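Local structure of putative exonuclease (Eubacterium rectale, 3L0A) at residues 55-60 with 71-76; 64-69 with 106-111; 95-100 with 200-205. The protein is a putative exonuclease of the PDDEXK nuclease clan that probably acts as a hydrolase and carries a bound zinc ion. One frame throughout, in Å; residues are numbered along the deposited sequence.

Contact 1: 55-60 with 71-76; sequences ALLVGS and DQFKKD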
ATOM      1  N   ALA A  55     -10.309   3.990  13.199  1.00 36.36           N
ATOM      2  CA  ALA A  55      -9.347   3.509  14.190  1.00 35.72           C
ATOM      3  C   ALA A  55      -9.705   3.955  15.596  1.00 34.70           C
ATOM      4  O   ALA A  55      -9.661   3.168  16.508  1.00 34.76           O
ATOM      5  CB  ALA A  55      -7.944   3.979  13.843  1.00 35.66           C
ATOM      6  N   LEU A  56     -10.059   5.226  15.740  1.00 33.73           N
ATOM      7  CA  LEU A  56     -10.420   5.817  17.035  1.00 33.29           C
ATOM      8  C   LEU A  56     -11.743   5.256  17.550  1.00 31.73           C
ATOM      9  O   LEU A  56     -11.881   4.898  18.742  1.00 31.73           O
ATOM     10  CB  LEU A  56     -10.506   7.356  16.912  1.00 33.54           C
ATOM     11  CG  LEU A  56      -9.131   8.048  16.879  1.00 36.19           C
ATOM     12  CD1 LEU A  56      -9.176   9.485  16.277  1.00 38.51           C
ATOM     13  CD2 LEU A  56      -8.511   8.070  18.326  1.00 36.76           C
ATOM     14  N   LEU A  57     -12.699   5.162  16.631  1.00 29.63           N
ATOM     15  CA  LEU A  57     -13.977   4.579  16.930  1.00 28.25           C
ATOM     16  C   LEU A  57     -13.861   3.104  17.347  1.00 27.53           C
ATOM     17  O   LEU A  57     -14.464   2.742  18.344  1.00 27.25           O
ATOM     18  CB  LEU A  57     -14.924   4.736  15.773  1.00 28.00           C
ATOM     19  CG  LEU A  57     -15.545   6.131  15.635  1.00 26.99           C
ATOM     20  CD1 LEU A  57     -16.234   6.212  14.293  1.00 25.05           C
ATOM     21  CD2 LEU A  57     -16.500   6.404  16.739  1.00 23.76           C
ATOM     22  N   VAL A  58     -13.103   2.271  16.624  1.00 26.54           N
ATOM     23  CA  VAL A  58     -12.837   0.923  17.129  1.00 26.71           C
ATOM     24  C   VAL A  58     -12.346   0.983  18.577  1.00 26.93           C
ATOM     25  O   VAL A  58     -12.967   0.442  19.464  1.00 27.64           O
ATOM     26  CB  VAL A  58     -11.861   0.138  16.272  1.00 26.85           C
ATOM     27  CG1 VAL A  58     -11.311  -1.014  17.040  1.00 25.54           C
ATOM     28  CG2 VAL A  58     -12.552  -0.359  14.980  1.00 26.34           C
ATOM     29  N   GLY A  59     -11.260   1.698  18.817  1.00 27.11           N
ATOM     30  CA  GLY A  59     -10.712   1.854  20.146  1.00 26.29           C
ATOM     31  C   GLY A  59     -11.668   2.346  21.202  1.00 26.69           C
ATOM     32  O   GLY A  59     -11.613   1.826  22.320  1.00 27.23           O
ATOM     33  N   SER A  60     -12.530   3.329  20.906  1.00 26.75           N
ATOM     34  CA  SER A  60     -13.531   3.772  21.914  1.00 27.58           C
ATOM     35  C   SER A  60     -14.643   2.692  22.180  1.00 27.31           C
ATOM     36  O   SER A  60     -15.247   2.621  23.291  1.00 26.43           O
ATOM     37  CB  SER A  60     -14.221   5.104  21.557  1.00 28.37           C
ATOM     38  OG  SER A  60     -13.406   6.246  21.782  1.00 30.85           O
ATOM     39  N   ASP A  71     -23.955   0.534  25.509  1.00 25.66           N
ATOM     40  CA  ASP A  71     -25.294   0.852  24.967  1.00 26.70           C
ATOM     41  C   ASP A  71     -25.330   2.299  24.528  1.00 27.18           C
ATOM     42  O   ASP A  71     -25.864   2.617  23.460  1.00 27.18           O
ATOM     43  CB  ASP A  71     -26.413   0.617  25.996  1.00 27.47           C
ATOM     44  CG  ASP A  71     -27.808   0.691  25.370  1.00 28.67           C
ATOM     45  OD1 ASP A  71     -28.169  -0.222  24.602  1.00 32.15           O
ATOM     46  OD2 ASP A  71     -28.553   1.663  25.624  1.00 31.99           O
ATOM     47  N   GLN A  72     -24.783   3.168  25.378  1.00 27.85           N
ATOM     48  CA  GLN A  72     -24.802   4.591  25.129  1.00 27.94           C
ATOM     49  C   GLN A  72     -23.789   4.959  24.093  1.00 27.31           C
ATOM     50  O   GLN A  72     -24.043   5.861  23.314  1.00 28.09           O
ATOM     51  CB  GLN A  72     -24.570   5.412  26.403  1.00 28.46           C
ATOM     52  CG  GLN A  72     -24.937   6.917  26.236  1.00 30.04           C
ATOM     53  CD  GLN A  72     -26.415   7.164  25.807  1.00 31.64           C
ATOM     54  OE1 GLN A  72     -27.371   6.668  26.444  1.00 31.41           O
ATOM     55  NE2 GLN A  72     -26.595   7.920  24.705  1.00 30.67           N
ATOM     56  N   PHE A  73     -22.655   4.269  24.042  1.00 26.63           N
ATOM     57  CA  PHE A  73     -21.726   4.525  22.935  1.00 26.06           C
ATOM     58  C   PHE A  73     -22.391   4.300  21.561  1.00 25.98           C
ATOM     59  O   PHE A  73     -22.235   5.102  20.603  1.00 25.33           O
ATOM     60  CB  PHE A  73     -20.510   3.637  23.028  1.00 26.14           C
ATOM     61  CG  PHE A  73     -19.489   3.934  21.987  1.00 25.82           C
ATOM     62  CD1 PHE A  73     -18.626   4.990  22.140  1.00 27.44           C
ATOM     63  CD2 PHE A  73     -19.396   3.170  20.854  1.00 27.10           C
ATOM     64  CE1 PHE A  73     -17.691   5.286  21.173  1.00 28.12           C
ATOM     65  CE2 PHE A  73     -18.448   3.444  19.886  1.00 28.22           C
ATOM     66  CZ  PHE A  73     -17.594   4.513  20.046  1.00 29.03           C
ATOM     67  N   LYS A  74     -23.121   3.197  21.463  1.00 25.32           N
ATOM     68  CA  LYS A  74     -23.755   2.840  20.221  1.00 25.42           C
ATOM     69  C   LYS A  74     -24.816   3.870  19.840  1.00 25.83           C
ATOM     70  O   LYS A  74     -24.944   4.239  18.681  1.00 25.80           O
ATOM     71  CB  LYS A  74     -24.364   1.465  20.355  1.00 24.62           C
ATOM     72  CG  LYS A  74     -23.328   0.374  20.240  1.00 24.08           C
ATOM     73  CD  LYS A  74     -23.926  -0.958  20.568  1.00 22.84           C
ATOM     74  CE  LYS A  74     -23.141  -2.102  19.965  1.00 22.06           C
ATOM     75  NZ  LYS A  74     -23.617  -3.414  20.529  1.00 20.04           N
ATOM     76  N   LYS A  75     -25.568   4.329  20.831  1.00 26.38           N
ATOM     77  CA  LYS A  75     -26.554   5.373  20.621  1.00 26.85           C
ATOM     78  C   LYS A  75     -25.907   6.666  20.109  1.00 26.76           C
ATOM     79  O   LYS A  75     -26.425   7.289  19.174  1.00 27.65           O
ATOM     80  CB  LYS A  75     -27.371   5.619  21.906  1.00 27.05           C
ATOM     81  CG  LYS A  75     -28.587   4.696  22.041  1.00 28.61           C
ATOM     82  CD  LYS A  75     -29.031   4.532  23.502  1.00 30.29           C
ATOM     83  CE  LYS A  75     -30.400   3.846  23.670  1.00 31.31           C
ATOM     84  NZ  LYS A  75     -30.647   3.392  25.105  1.00 28.53           N
ATOM     85  N   ASP A  76     -24.760   7.041  20.668  1.00 26.44           N
ATOM     86  CA  ASP A  76     -24.137   8.323  20.309  1.00 26.22           C
ATOM     87  C   ASP A  76     -23.369   8.290  18.997  1.00 25.73           C
ATOM     88  O   ASP A  76     -22.976   9.353  18.517  1.00 25.30           O
ATOM     89  CB  ASP A  76     -23.147   8.794  21.383  1.00 26.31           C
ATOM     90  CG  ASP A  76     -23.801   9.148  22.698  1.00 27.86           C
ATOM     91  OD1 ASP A  76     -24.988   9.555  22.729  1.00 27.77           O
ATOM     92  OD2 ASP A  76     -23.099   9.013  23.727  1.00 29.24           O
TER
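Leu57 is the first residue of 55-60 to meet Phe73. Its CG stands beside the backbone N, anti to the carbonyl carbon (chi1 -78°). That brings Leu57 CD2 to Phe73 CZ at 4.0 Å. The methyl reaches the far end of the ring obliquely, and the contact is purely apolar. Elsewhere Leu57 also touches Phe91 of helix 89-102. Val58 points away from 71-76 and packs on that same helix.

Ser60, one turn after Leu57, supplies the rest of the contact. Ser60 CB, not the hydroxyl, does the touching, 3.5 Å from Phe73 CE1. Ser60 CB also lies 3.7 Å from Phe73 CZ. The Ser60 backbone extends this packing over one face of the ring. Ser60 O stands 4.2 Å above the Phe73 plane, offset toward the rim.

Phe73 reaches across because its CG is anti to the backbone N (chi1 -176°). The Phe73 side chain also touches Tyr61 and Ser64, the latter through its CB, so its contacts with helix 54-67 run from Leu57 to Ser64.

Two side-chain links run within 71-76, well away from 55-60. Lys75 NZ forms a salt bridge with Asp71 OD2 at 2.8 Å. Gln72 NE2 donates to Asp76 OD1 at 3.0 Å, from above the carboxylate plane. Each spans one helical turn.

The small apolar contact lies near the surface. It is typical of a helical hairpin, in which helix 70-76 follows helix 54-67 after a short turn and lays an aromatic ring back on it.

Contact 2: 64-69 with 106-111; sequences SYFEGS and YFMKYM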
ATOM      1  N   SER A  64     -15.484   1.438  25.821  1.00 25.98           N
ATOM      2  CA  SER A  64     -16.837   1.430  26.269  1.00 25.76           C
ATOM      3  C   SER A  64     -17.315   0.048  26.734  1.00 24.66           C
ATOM      4  O   SER A  64     -18.095  -0.036  27.688  1.00 24.08           O
ATOM      5  CB  SER A  64     -17.768   1.974  25.218  1.00 26.09           C
ATOM      6  OG  SER A  64     -18.964   2.301  25.905  1.00 29.39           O
ATOM      7  N   TYR A  65     -16.865  -1.019  26.068  1.00 23.44           N
ATOM      8  CA  TYR A  65     -17.197  -2.385  26.532  1.00 22.47           C
ATOM      9  C   TYR A  65     -16.717  -2.564  27.976  1.00 22.99           C
ATOM     10  O   TYR A  65     -17.512  -2.968  28.835  1.00 23.33           O
ATOM     11  CB  TYR A  65     -16.629  -3.495  25.632  1.00 21.86           C
ATOM     12  CG  TYR A  65     -16.834  -4.859  26.226  1.00 19.64           C
ATOM     13  CD1 TYR A  65     -18.048  -5.480  26.160  1.00 18.75           C
ATOM     14  CD2 TYR A  65     -15.831  -5.481  26.911  1.00 16.76           C
ATOM     15  CE1 TYR A  65     -18.247  -6.696  26.746  1.00 19.79           C
ATOM     16  CE2 TYR A  65     -16.012  -6.674  27.481  1.00 18.50           C
ATOM     17  CZ  TYR A  65     -17.231  -7.280  27.404  1.00 19.63           C
ATOM     18  OH  TYR A  65     -17.413  -8.475  27.971  1.00 16.44           O
ATOM     19  N   PHE A  66     -15.462  -2.213  28.266  1.00 22.95           N
ATOM     20  CA  PHE A  66     -14.928  -2.447  29.613  1.00 23.62           C
ATOM     21  C   PHE A  66     -15.508  -1.555  30.715  1.00 24.24           C
ATOM     22  O   PHE A  66     -15.549  -1.982  31.881  1.00 23.64           O
ATOM     23  CB  PHE A  66     -13.406  -2.399  29.598  1.00 23.57           C
ATOM     24  CG  PHE A  66     -12.793  -3.548  28.859  1.00 22.66           C
ATOM     25  CD1 PHE A  66     -12.655  -4.777  29.448  1.00 23.23           C
ATOM     26  CD2 PHE A  66     -12.362  -3.415  27.576  1.00 22.94           C
ATOM     27  CE1 PHE A  66     -12.077  -5.838  28.758  1.00 23.41           C
ATOM     28  CE2 PHE A  66     -11.787  -4.491  26.888  1.00 23.66           C
ATOM     29  CZ  PHE A  66     -11.661  -5.689  27.490  1.00 22.30           C
ATOM     30  N   GLU A  67     -15.985  -0.359  30.345  1.00 24.26           N
ATOM     31  CA  GLU A  67     -16.620   0.599  31.285  1.00 24.27           C
ATOM     32  C   GLU A  67     -18.093   0.277  31.536  1.00 24.69           C
ATOM     33  O   GLU A  67     -18.673   0.757  32.528  1.00 25.37           O
ATOM     34  CB  GLU A  67     -16.446   2.048  30.751  1.00 24.78           C
ATOM     35  CG  GLU A  67     -17.082   3.211  31.542  1.00 25.15           C
ATOM     36  CD  GLU A  67     -16.864   4.596  30.874  1.00 27.39           C
ATOM     37  OE1 GLU A  67     -17.027   4.708  29.636  1.00 29.40           O
ATOM     38  OE2 GLU A  67     -16.532   5.577  31.589  1.00 28.16           O
ATOM     39  N   GLY A  68     -18.701  -0.546  30.671  1.00 24.60           N
ATOM     40  CA  GLY A  68     -20.135  -0.875  30.788  1.00 24.35           C
ATOM     41  C   GLY A  68     -21.000   0.286  30.328  1.00 24.70           C
ATOM     42  O   GLY A  68     -22.065   0.556  30.887  1.00 24.75           O
ATOM     43  N   SER A  69     -20.513   0.970  29.307  1.00 24.12           N
ATOM     44  CA  SER A  69     -21.178   2.126  28.738  1.00 24.76           C
ATOM     45  C   SER A  69     -21.373   1.916  27.226  1.00 24.63           C
ATOM     46  O   SER A  69     -21.411   2.881  26.475  1.00 24.72           O
ATOM     47  CB  SER A  69     -20.305   3.391  28.954  1.00 24.72           C
ATOM     48  OG  SER A  69     -19.071   3.333  28.208  1.00 23.52           O
ATOM     49  N   TYR A 106      -4.035 -13.440  32.528  1.00 23.96           N
ATOM     50  CA  TYR A 106      -2.978 -12.479  32.831  1.00 23.45           C
ATOM     51  C   TYR A 106      -3.353 -11.079  32.298  1.00 23.16           C
ATOM     52  O   TYR A 106      -3.343 -10.087  33.030  1.00 24.01           O
ATOM     53  CB  TYR A 106      -1.635 -12.957  32.252  1.00 23.39           C
ATOM     54  CG  TYR A 106      -0.444 -12.162  32.787  1.00 24.61           C
ATOM     55  CD1 TYR A 106      -0.007 -12.307  34.102  1.00 23.25           C
ATOM     56  CD2 TYR A 106       0.215 -11.234  31.984  1.00 25.51           C
ATOM     57  CE1 TYR A 106       1.063 -11.569  34.585  1.00 23.62           C
ATOM     58  CE2 TYR A 106       1.280 -10.500  32.467  1.00 25.58           C
ATOM     59  CZ  TYR A 106       1.694 -10.673  33.753  1.00 23.32           C
ATOM     60  OH  TYR A 106       2.739  -9.915  34.189  1.00 23.67           O
ATOM     61  N   PHE A 107      -3.750 -11.014  31.047  1.00 21.76           N
ATOM     62  CA  PHE A 107      -4.125  -9.742  30.446  1.00 21.42           C
ATOM     63  C   PHE A 107      -5.298  -9.187  31.231  1.00 21.15           C
ATOM     64  O   PHE A 107      -5.277  -8.025  31.636  1.00 20.50           O
ATOM     65  CB  PHE A 107      -4.470  -9.947  28.970  1.00 20.78           C
ATOM     66  CG  PHE A 107      -4.597  -8.645  28.117  1.00 20.45           C
ATOM     67  CD1 PHE A 107      -5.566  -7.683  28.379  1.00 19.62           C
ATOM     68  CD2 PHE A 107      -3.762  -8.442  27.017  1.00 19.44           C
ATOM     69  CE1 PHE A 107      -5.694  -6.546  27.582  1.00 20.21           C
ATOM     70  CE2 PHE A 107      -3.887  -7.314  26.202  1.00 17.58           C
ATOM     71  CZ  PHE A 107      -4.846  -6.377  26.481  1.00 18.99           C
HETATM   72  N   MSE A 108      -6.305 -10.016  31.497  1.00 21.62           N
HETATM   73  CA  MSE A 108      -7.474  -9.521  32.272  1.00 21.80           C
HETATM   74  C   MSE A 108      -7.065  -8.973  33.655  1.00 22.10           C
HETATM   75  O   MSE A 108      -7.761  -8.159  34.210  1.00 24.29           O
HETATM   76  CB  MSE A 108      -8.600 -10.570  32.404  1.00 20.87           C
HETATM   77  CG  MSE A 108      -9.424 -10.784  31.139  1.00 21.10           C
HETATM   78 SE   MSE A 108     -10.087  -9.180  30.341  0.75 19.32          SE
HETATM   79  CE  MSE A 108     -11.585  -8.882  31.505  1.00 23.32           C
ATOM     80  N   LYS A 109      -5.946  -9.369  34.224  1.00 22.23           N
ATOM     81  CA  LYS A 109      -5.591  -8.814  35.527  1.00 22.53           C
ATOM     82  C   LYS A 109      -5.191  -7.363  35.401  1.00 21.49           C
ATOM     83  O   LYS A 109      -5.414  -6.586  36.311  1.00 22.15           O
ATOM     84  CB  LYS A 109      -4.469  -9.597  36.209  1.00 22.44           C
ATOM     85  CG  LYS A 109      -4.824 -10.996  36.679  1.00 25.24           C
ATOM     86  CD  LYS A 109      -3.513 -11.832  36.853  1.00 26.94           C
ATOM     87  CE  LYS A 109      -3.715 -13.237  37.507  1.00 29.33           C
ATOM     88  NZ  LYS A 109      -2.467 -14.077  37.355  1.00 29.15           N
ATOM     89  N   TYR A 110      -4.582  -6.984  34.289  1.00 21.27           N
ATOM     90  CA  TYR A 110      -4.159  -5.583  34.134  1.00 20.58           C
ATOM     91  C   TYR A 110      -5.372  -4.701  33.829  1.00 20.21           C
ATOM     92  O   TYR A 110      -5.371  -3.485  34.095  1.00 18.99           O
ATOM     93  CB  TYR A 110      -3.100  -5.444  33.066  1.00 20.30           C
ATOM     94  CG  TYR A 110      -1.759  -5.866  33.498  1.00 20.27           C
ATOM     95  CD1 TYR A 110      -1.447  -7.210  33.611  1.00 21.89           C
ATOM     96  CD2 TYR A 110      -0.765  -4.937  33.801  1.00 20.73           C
ATOM     97  CE1 TYR A 110      -0.192  -7.620  34.026  1.00 20.49           C
ATOM     98  CE2 TYR A 110       0.499  -5.349  34.215  1.00 21.98           C
ATOM     99  CZ  TYR A 110       0.775  -6.692  34.332  1.00 21.73           C
ATOM    100  OH  TYR A 110       2.018  -7.131  34.751  1.00 21.20           O
HETATM  101  N   MSE A 111      -6.416  -5.336  33.297  1.00 19.96           N
HETATM  102  CA  MSE A 111      -7.624  -4.634  32.974  1.00 20.14           C
HETATM  103  C   MSE A 111      -8.549  -4.573  34.184  1.00 20.79           C
HETATM  104  O   MSE A 111      -9.655  -4.057  34.067  1.00 21.05           O
HETATM  105  CB  MSE A 111      -8.340  -5.307  31.804  1.00 19.44           C
HETATM  106  CG  MSE A 111      -7.566  -5.267  30.550  1.00 19.78           C
HETATM  107 SE   MSE A 111      -7.250  -3.416  29.952  0.75 14.96          SE
HETATM  108  CE  MSE A 111      -9.004  -2.597  30.084  1.00 18.96           C
TER
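Phe66 and Met111 both place CG beside the backbone N, with chi1 -68° and -64°. The CB of each points toward the other segment. The Met111 chain bends at chi2 and chi3, bringing Met111 CE over one face of the Phe66 ring, 4.3 Å from the ring centroid. The approach is a CH-pi contact, offset toward the rim on the CG side. The Met111 selenium lies behind the methyl, almost straight above the face at 5.4 Å from the Phe66 centroid.

Met108 meets another part of the same ring. Met108 CE is near the ring plane, at the edge, 4.1 Å from Phe66 CE1. Its selenium is oblique to the ring. Both residues are selenomethionines in this crystal, and both make Met-aromatic contacts. The opposite face of the Phe66 ring is covered from its own helix by Tyr65 CD2, 3.9 Å above the plane and over the centre. The ring is packed on both faces and at one edge.

Just beyond Phe66, helix 54-67 ends in a Schellman motif. Gly68 has positive phi, and Ser69 N donates to Ser64 O at 3.1 Å.

Ile101 of helix 89-102 touches both Phe66 and Met108, and Leu144 of strand 140-147 packs on Phe66. The contact therefore joins the end of helix 54-67 to helix 105-110 and the residue just after it, with helix 89-102 and the main sheet alongside.

Contact 3: 95-100 with 200-205; sequences EEIIAR and TEPDIR
Arg100 points its CB toward Pro202 and Ile204, and its side chain runs on past both. CB already lies beside Pro202 CG. CG is anti to the backbone N (chi1 176°) and keeps that contact, adding Ile204. Arg100 CG lies 4.0 Å from Ile204 CG2, and 4.3 Å from Pro202 CG. The chain bends at chi2 (59°) and then runs extended through CD to the guanidinium.

NE meets a water bridge. Arg100 NE donates at 3.0 Å to a water O that sits in the guanidinium plane, at its edge. That water in turn donates to Glu201 OE1 at 2.9 Å and to Pro202 O, also at 2.9 Å. One water thus ties the helix to both a side chain and a backbone carbonyl of 200-205. The acidic Glu201 and the carbonyl would favour the positive charge of Arg100, while Arg103 lies close as a like charge.

Residues 200-203 belong to the loop joining the antiparallel strands 191-197 and 204-209 of the main sheet. Helix 89-102 packs against this beta hairpin where strand 204-209 starts.

Farther out, CZ, NH1 and NH2 have Ile204 CD1 over one face of the Arg100 guanidinium, 3.4 Å above its plane and offset toward the rim. Ile204 CD1 comes closest to Arg100 NH1, at 3.6 Å. Ile204 and Arg100 cross at about a right angle. At the tip, NH2 donates to the carbonyls of Arg248 and Arg251 of the second subunit, which also bonds to Glu201 and Asp203.

One turn earlier in the helix, Ile97 CG1 packs on Pro202 CG at 4.2 Å.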
ATOM      1  N   GLU A  95     -15.260  -6.866  18.417  1.00 21.14           N
ATOM      2  CA  GLU A  95     -15.756  -7.885  19.374  1.00 21.46           C
ATOM      3  C   GLU A  95     -14.879  -9.117  19.360  1.00 21.05           C
ATOM      4  O   GLU A  95     -14.715  -9.768  20.393  1.00 21.20           O
ATOM      5  CB  GLU A  95     -17.253  -8.232  19.154  1.00 21.06           C
ATOM      6  CG  GLU A  95     -18.110  -6.934  19.142  1.00 22.04           C
ATOM      7  CD  GLU A  95     -19.611  -7.145  19.464  1.00 23.06           C
ATOM      8  OE1 GLU A  95     -20.163  -8.226  19.212  1.00 19.32           O
ATOM      9  OE2 GLU A  95     -20.252  -6.193  19.947  1.00 24.31           O
ATOM     10  N   GLU A  96     -14.301  -9.438  18.208  1.00 20.46           N
ATOM     11  CA  GLU A  96     -13.371 -10.572  18.124  1.00 21.04           C
ATOM     12  C   GLU A  96     -12.158 -10.341  19.000  1.00 19.32           C
ATOM     13  O   GLU A  96     -11.685 -11.243  19.710  1.00 18.56           O
ATOM     14  CB  GLU A  96     -12.925 -10.864  16.680  1.00 21.42           C
ATOM     15  CG  GLU A  96     -13.831 -11.882  15.926  1.00 26.89           C
ATOM     16  CD  GLU A  96     -13.477 -12.059  14.423  1.00 35.60           C
ATOM     17  OE1 GLU A  96     -12.587 -11.333  13.888  1.00 36.16           O
ATOM     18  OE2 GLU A  96     -14.120 -12.929  13.782  1.00 42.28           O
ATOM     19  N   ILE A  97     -11.653  -9.126  18.930  1.00 18.03           N
ATOM     20  CA  ILE A  97     -10.505  -8.746  19.736  1.00 17.34           C
ATOM     21  C   ILE A  97     -10.890  -8.814  21.213  1.00 16.46           C
ATOM     22  O   ILE A  97     -10.145  -9.362  22.007  1.00 17.38           O
ATOM     23  CB  ILE A  97     -10.001  -7.347  19.414  1.00 15.69           C
ATOM     24  CG1 ILE A  97      -9.504  -7.263  17.967  1.00 17.56           C
ATOM     25  CG2 ILE A  97      -8.921  -6.989  20.354  1.00 17.27           C
ATOM     26  CD1 ILE A  97      -9.340  -5.861  17.468  1.00 16.90           C
ATOM     27  N   ILE A  98     -12.045  -8.275  21.592  1.00 16.32           N
ATOM     28  CA  ILE A  98     -12.465  -8.317  23.034  1.00 15.72           C
ATOM     29  C   ILE A  98     -12.503  -9.752  23.570  1.00 16.84           C
ATOM     30  O   ILE A  98     -12.085 -10.025  24.720  1.00 18.42           O
ATOM     31  CB  ILE A  98     -13.823  -7.671  23.245  1.00 14.84           C
ATOM     32  CG1 ILE A  98     -13.720  -6.146  23.088  1.00 15.47           C
ATOM     33  CG2 ILE A  98     -14.434  -8.012  24.579  1.00 12.91           C
ATOM     34  CD1 ILE A  98     -15.104  -5.460  22.891  1.00 12.33           C
ATOM     35  N   ALA A  99     -13.064 -10.662  22.792  1.00 17.69           N
ATOM     36  CA  ALA A  99     -13.178 -12.057  23.231  1.00 19.73           C
ATOM     37  C   ALA A  99     -11.801 -12.671  23.396  1.00 20.48           C
ATOM     38  O   ALA A  99     -11.582 -13.510  24.271  1.00 22.51           O
ATOM     39  CB  ALA A  99     -13.990 -12.875  22.215  1.00 19.62           C
ATOM     40  N   ARG A 100     -10.882 -12.256  22.538  1.00 21.24           N
ATOM     41  CA  ARG A 100      -9.520 -12.763  22.570  1.00 21.63           C
ATOM     42  C   ARG A 100      -8.783 -12.358  23.854  1.00 21.48           C
ATOM     43  O   ARG A 100      -8.119 -13.198  24.495  1.00 20.34           O
ATOM     44  CB  ARG A 100      -8.753 -12.336  21.326  1.00 21.46           C
ATOM     45  CG  ARG A 100      -7.289 -12.766  21.353  1.00 23.89           C
ATOM     46  CD  ARG A 100      -7.194 -14.269  21.477  1.00 23.95           C
ATOM     47  NE  ARG A 100      -5.838 -14.777  21.499  1.00 24.53           N
ATOM     48  CZ  ARG A 100      -5.199 -15.254  22.573  1.00 20.67           C
ATOM     49  NH1 ARG A 100      -5.719 -15.262  23.799  1.00 23.38           N
ATOM     50  NH2 ARG A 100      -3.991 -15.715  22.422  1.00 19.84           N
ATOM     51  N   THR A 200      -5.412 -10.784  11.821  1.00 30.19           N
ATOM     52  CA  THR A 200      -6.512 -11.747  11.708  1.00 29.68           C
ATOM     53  C   THR A 200      -6.633 -12.758  12.888  1.00 28.56           C
ATOM     54  O   THR A 200      -7.732 -13.202  13.200  1.00 28.37           O
ATOM     55  CB  THR A 200      -6.553 -12.426  10.287  1.00 30.30           C
ATOM     56  OG1 THR A 200      -6.879 -13.814  10.451  1.00 29.88           O
ATOM     57  CG2 THR A 200      -5.222 -12.206   9.458  1.00 30.49           C
ATOM     58  N   GLU A 201      -5.504 -13.167  13.487  1.00 27.07           N
ATOM     59  CA  GLU A 201      -5.474 -13.625  14.883  1.00 24.41           C
ATOM     60  C   GLU A 201      -4.791 -12.492  15.625  1.00 23.24           C
ATOM     61  O   GLU A 201      -3.645 -12.199  15.363  1.00 22.70           O
ATOM     62  CB  GLU A 201      -4.667 -14.891  15.047  1.00 24.84           C
ATOM     63  CG  GLU A 201      -5.403 -16.156  14.630  1.00 24.87           C
ATOM     64  CD  GLU A 201      -6.513 -16.519  15.570  1.00 27.35           C
ATOM     65  OE1 GLU A 201      -6.472 -16.120  16.760  1.00 25.92           O
ATOM     66  OE2 GLU A 201      -7.427 -17.235  15.119  1.00 32.91           O
ATOM     67  N   PRO A 202      -5.513 -11.800  16.504  1.00 22.31           N
ATOM     68  CA  PRO A 202      -4.919 -10.689  17.207  1.00 22.87           C
ATOM     69  C   PRO A 202      -3.678 -11.075  18.022  1.00 22.71           C
ATOM     70  O   PRO A 202      -3.650 -12.113  18.657  1.00 23.45           O
ATOM     71  CB  PRO A 202      -6.036 -10.228  18.141  1.00 23.19           C
ATOM     72  CG  PRO A 202      -7.285 -10.811  17.575  1.00 22.85           C
ATOM     73  CD  PRO A 202      -6.935 -11.985  16.843  1.00 21.94           C
ATOM     74  N   ASP A 203      -2.671 -10.227  17.960  1.00 22.82           N
ATOM     75  CA  ASP A 203      -1.489 -10.289  18.813  1.00 23.86           C
ATOM     76  C   ASP A 203      -1.854  -9.629  20.120  1.00 23.09           C
ATOM     77  O   ASP A 203      -2.328  -8.515  20.094  1.00 24.28           O
ATOM     78  CB  ASP A 203      -0.380  -9.469  18.138  1.00 24.09           C
ATOM     79  CG  ASP A 203       1.019  -9.837  18.591  1.00 24.93           C
ATOM     80  OD1 ASP A 203       1.213 -10.890  19.184  1.00 25.24           O
ATOM     81  OD2 ASP A 203       1.942  -9.051  18.310  1.00 27.91           O
ATOM     82  N   ILE A 204      -1.638 -10.282  21.251  1.00 22.44           N
ATOM     83  CA  ILE A 204      -1.820  -9.646  22.560  1.00 21.62           C
ATOM     84  C   ILE A 204      -0.523  -9.634  23.387  1.00 21.59           C
ATOM     85  O   ILE A 204       0.179 -10.674  23.441  1.00 21.56           O
ATOM     86  CB  ILE A 204      -2.941 -10.330  23.451  1.00 21.69           C
ATOM     87  CG1 ILE A 204      -2.469 -11.687  24.010  1.00 20.98           C
ATOM     88  CG2 ILE A 204      -4.280 -10.420  22.695  1.00 23.10           C
ATOM     89  CD1 ILE A 204      -3.543 -12.544  24.628  1.00 14.01           C
ATOM     90  N   ARG A 205      -0.264  -8.488  24.058  1.00 20.84           N
ATOM     91  CA  ARG A 205       0.896  -8.260  24.936  1.00 20.50           C
ATOM     92  C   ARG A 205       0.569  -7.249  26.018  1.00 20.01           C
ATOM     93  O   ARG A 205      -0.114  -6.263  25.753  1.00 20.60           O
ATOM     94  CB  ARG A 205       2.077  -7.633  24.165  1.00 20.34           C
ATOM     95  CG  ARG A 205       2.776  -8.475  23.140  1.00 19.38           C
ATOM     96  CD  ARG A 205       3.382  -9.697  23.697  1.00 22.74           C
ATOM     97  NE  ARG A 205       4.068 -10.471  22.658  1.00 24.23           N
ATOM     98  CZ  ARG A 205       4.772 -11.580  22.916  1.00 25.74           C
ATOM     99  NH1 ARG A 205       4.878 -12.045  24.160  1.00 26.50           N
ATOM    100  NH2 ARG A 205       5.380 -12.230  21.932  1.00 24.70           N
TER
HETATM  101  O   HOH W   1      -4.836 -14.785  18.716  1.00 29.17           O

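All three contacts lie in one PDDEXK-like region, away from the zinc site. Contacts 1 and 2 share helix 54-67, and their centres are 15 Å apart. They touch where Phe73 packs on Ser64. Contact 3 uses helix 89-102, the loop before strand 204-209 and the strand's start. It lies about 13 Å from contact 2 and 18 Å from contact 1, centre to centre. Tyr65 on Ile98 and Phe107 on Ile204 join contacts 2 and 3. Along the chain, contact 1 crosses contact 2, contact 2 crosses contact 3, and contact 1 closes before contact 3 opens. Together they pack successive helices on one another and on the main sheet. Contacts 2 and 3 touch the second subunit.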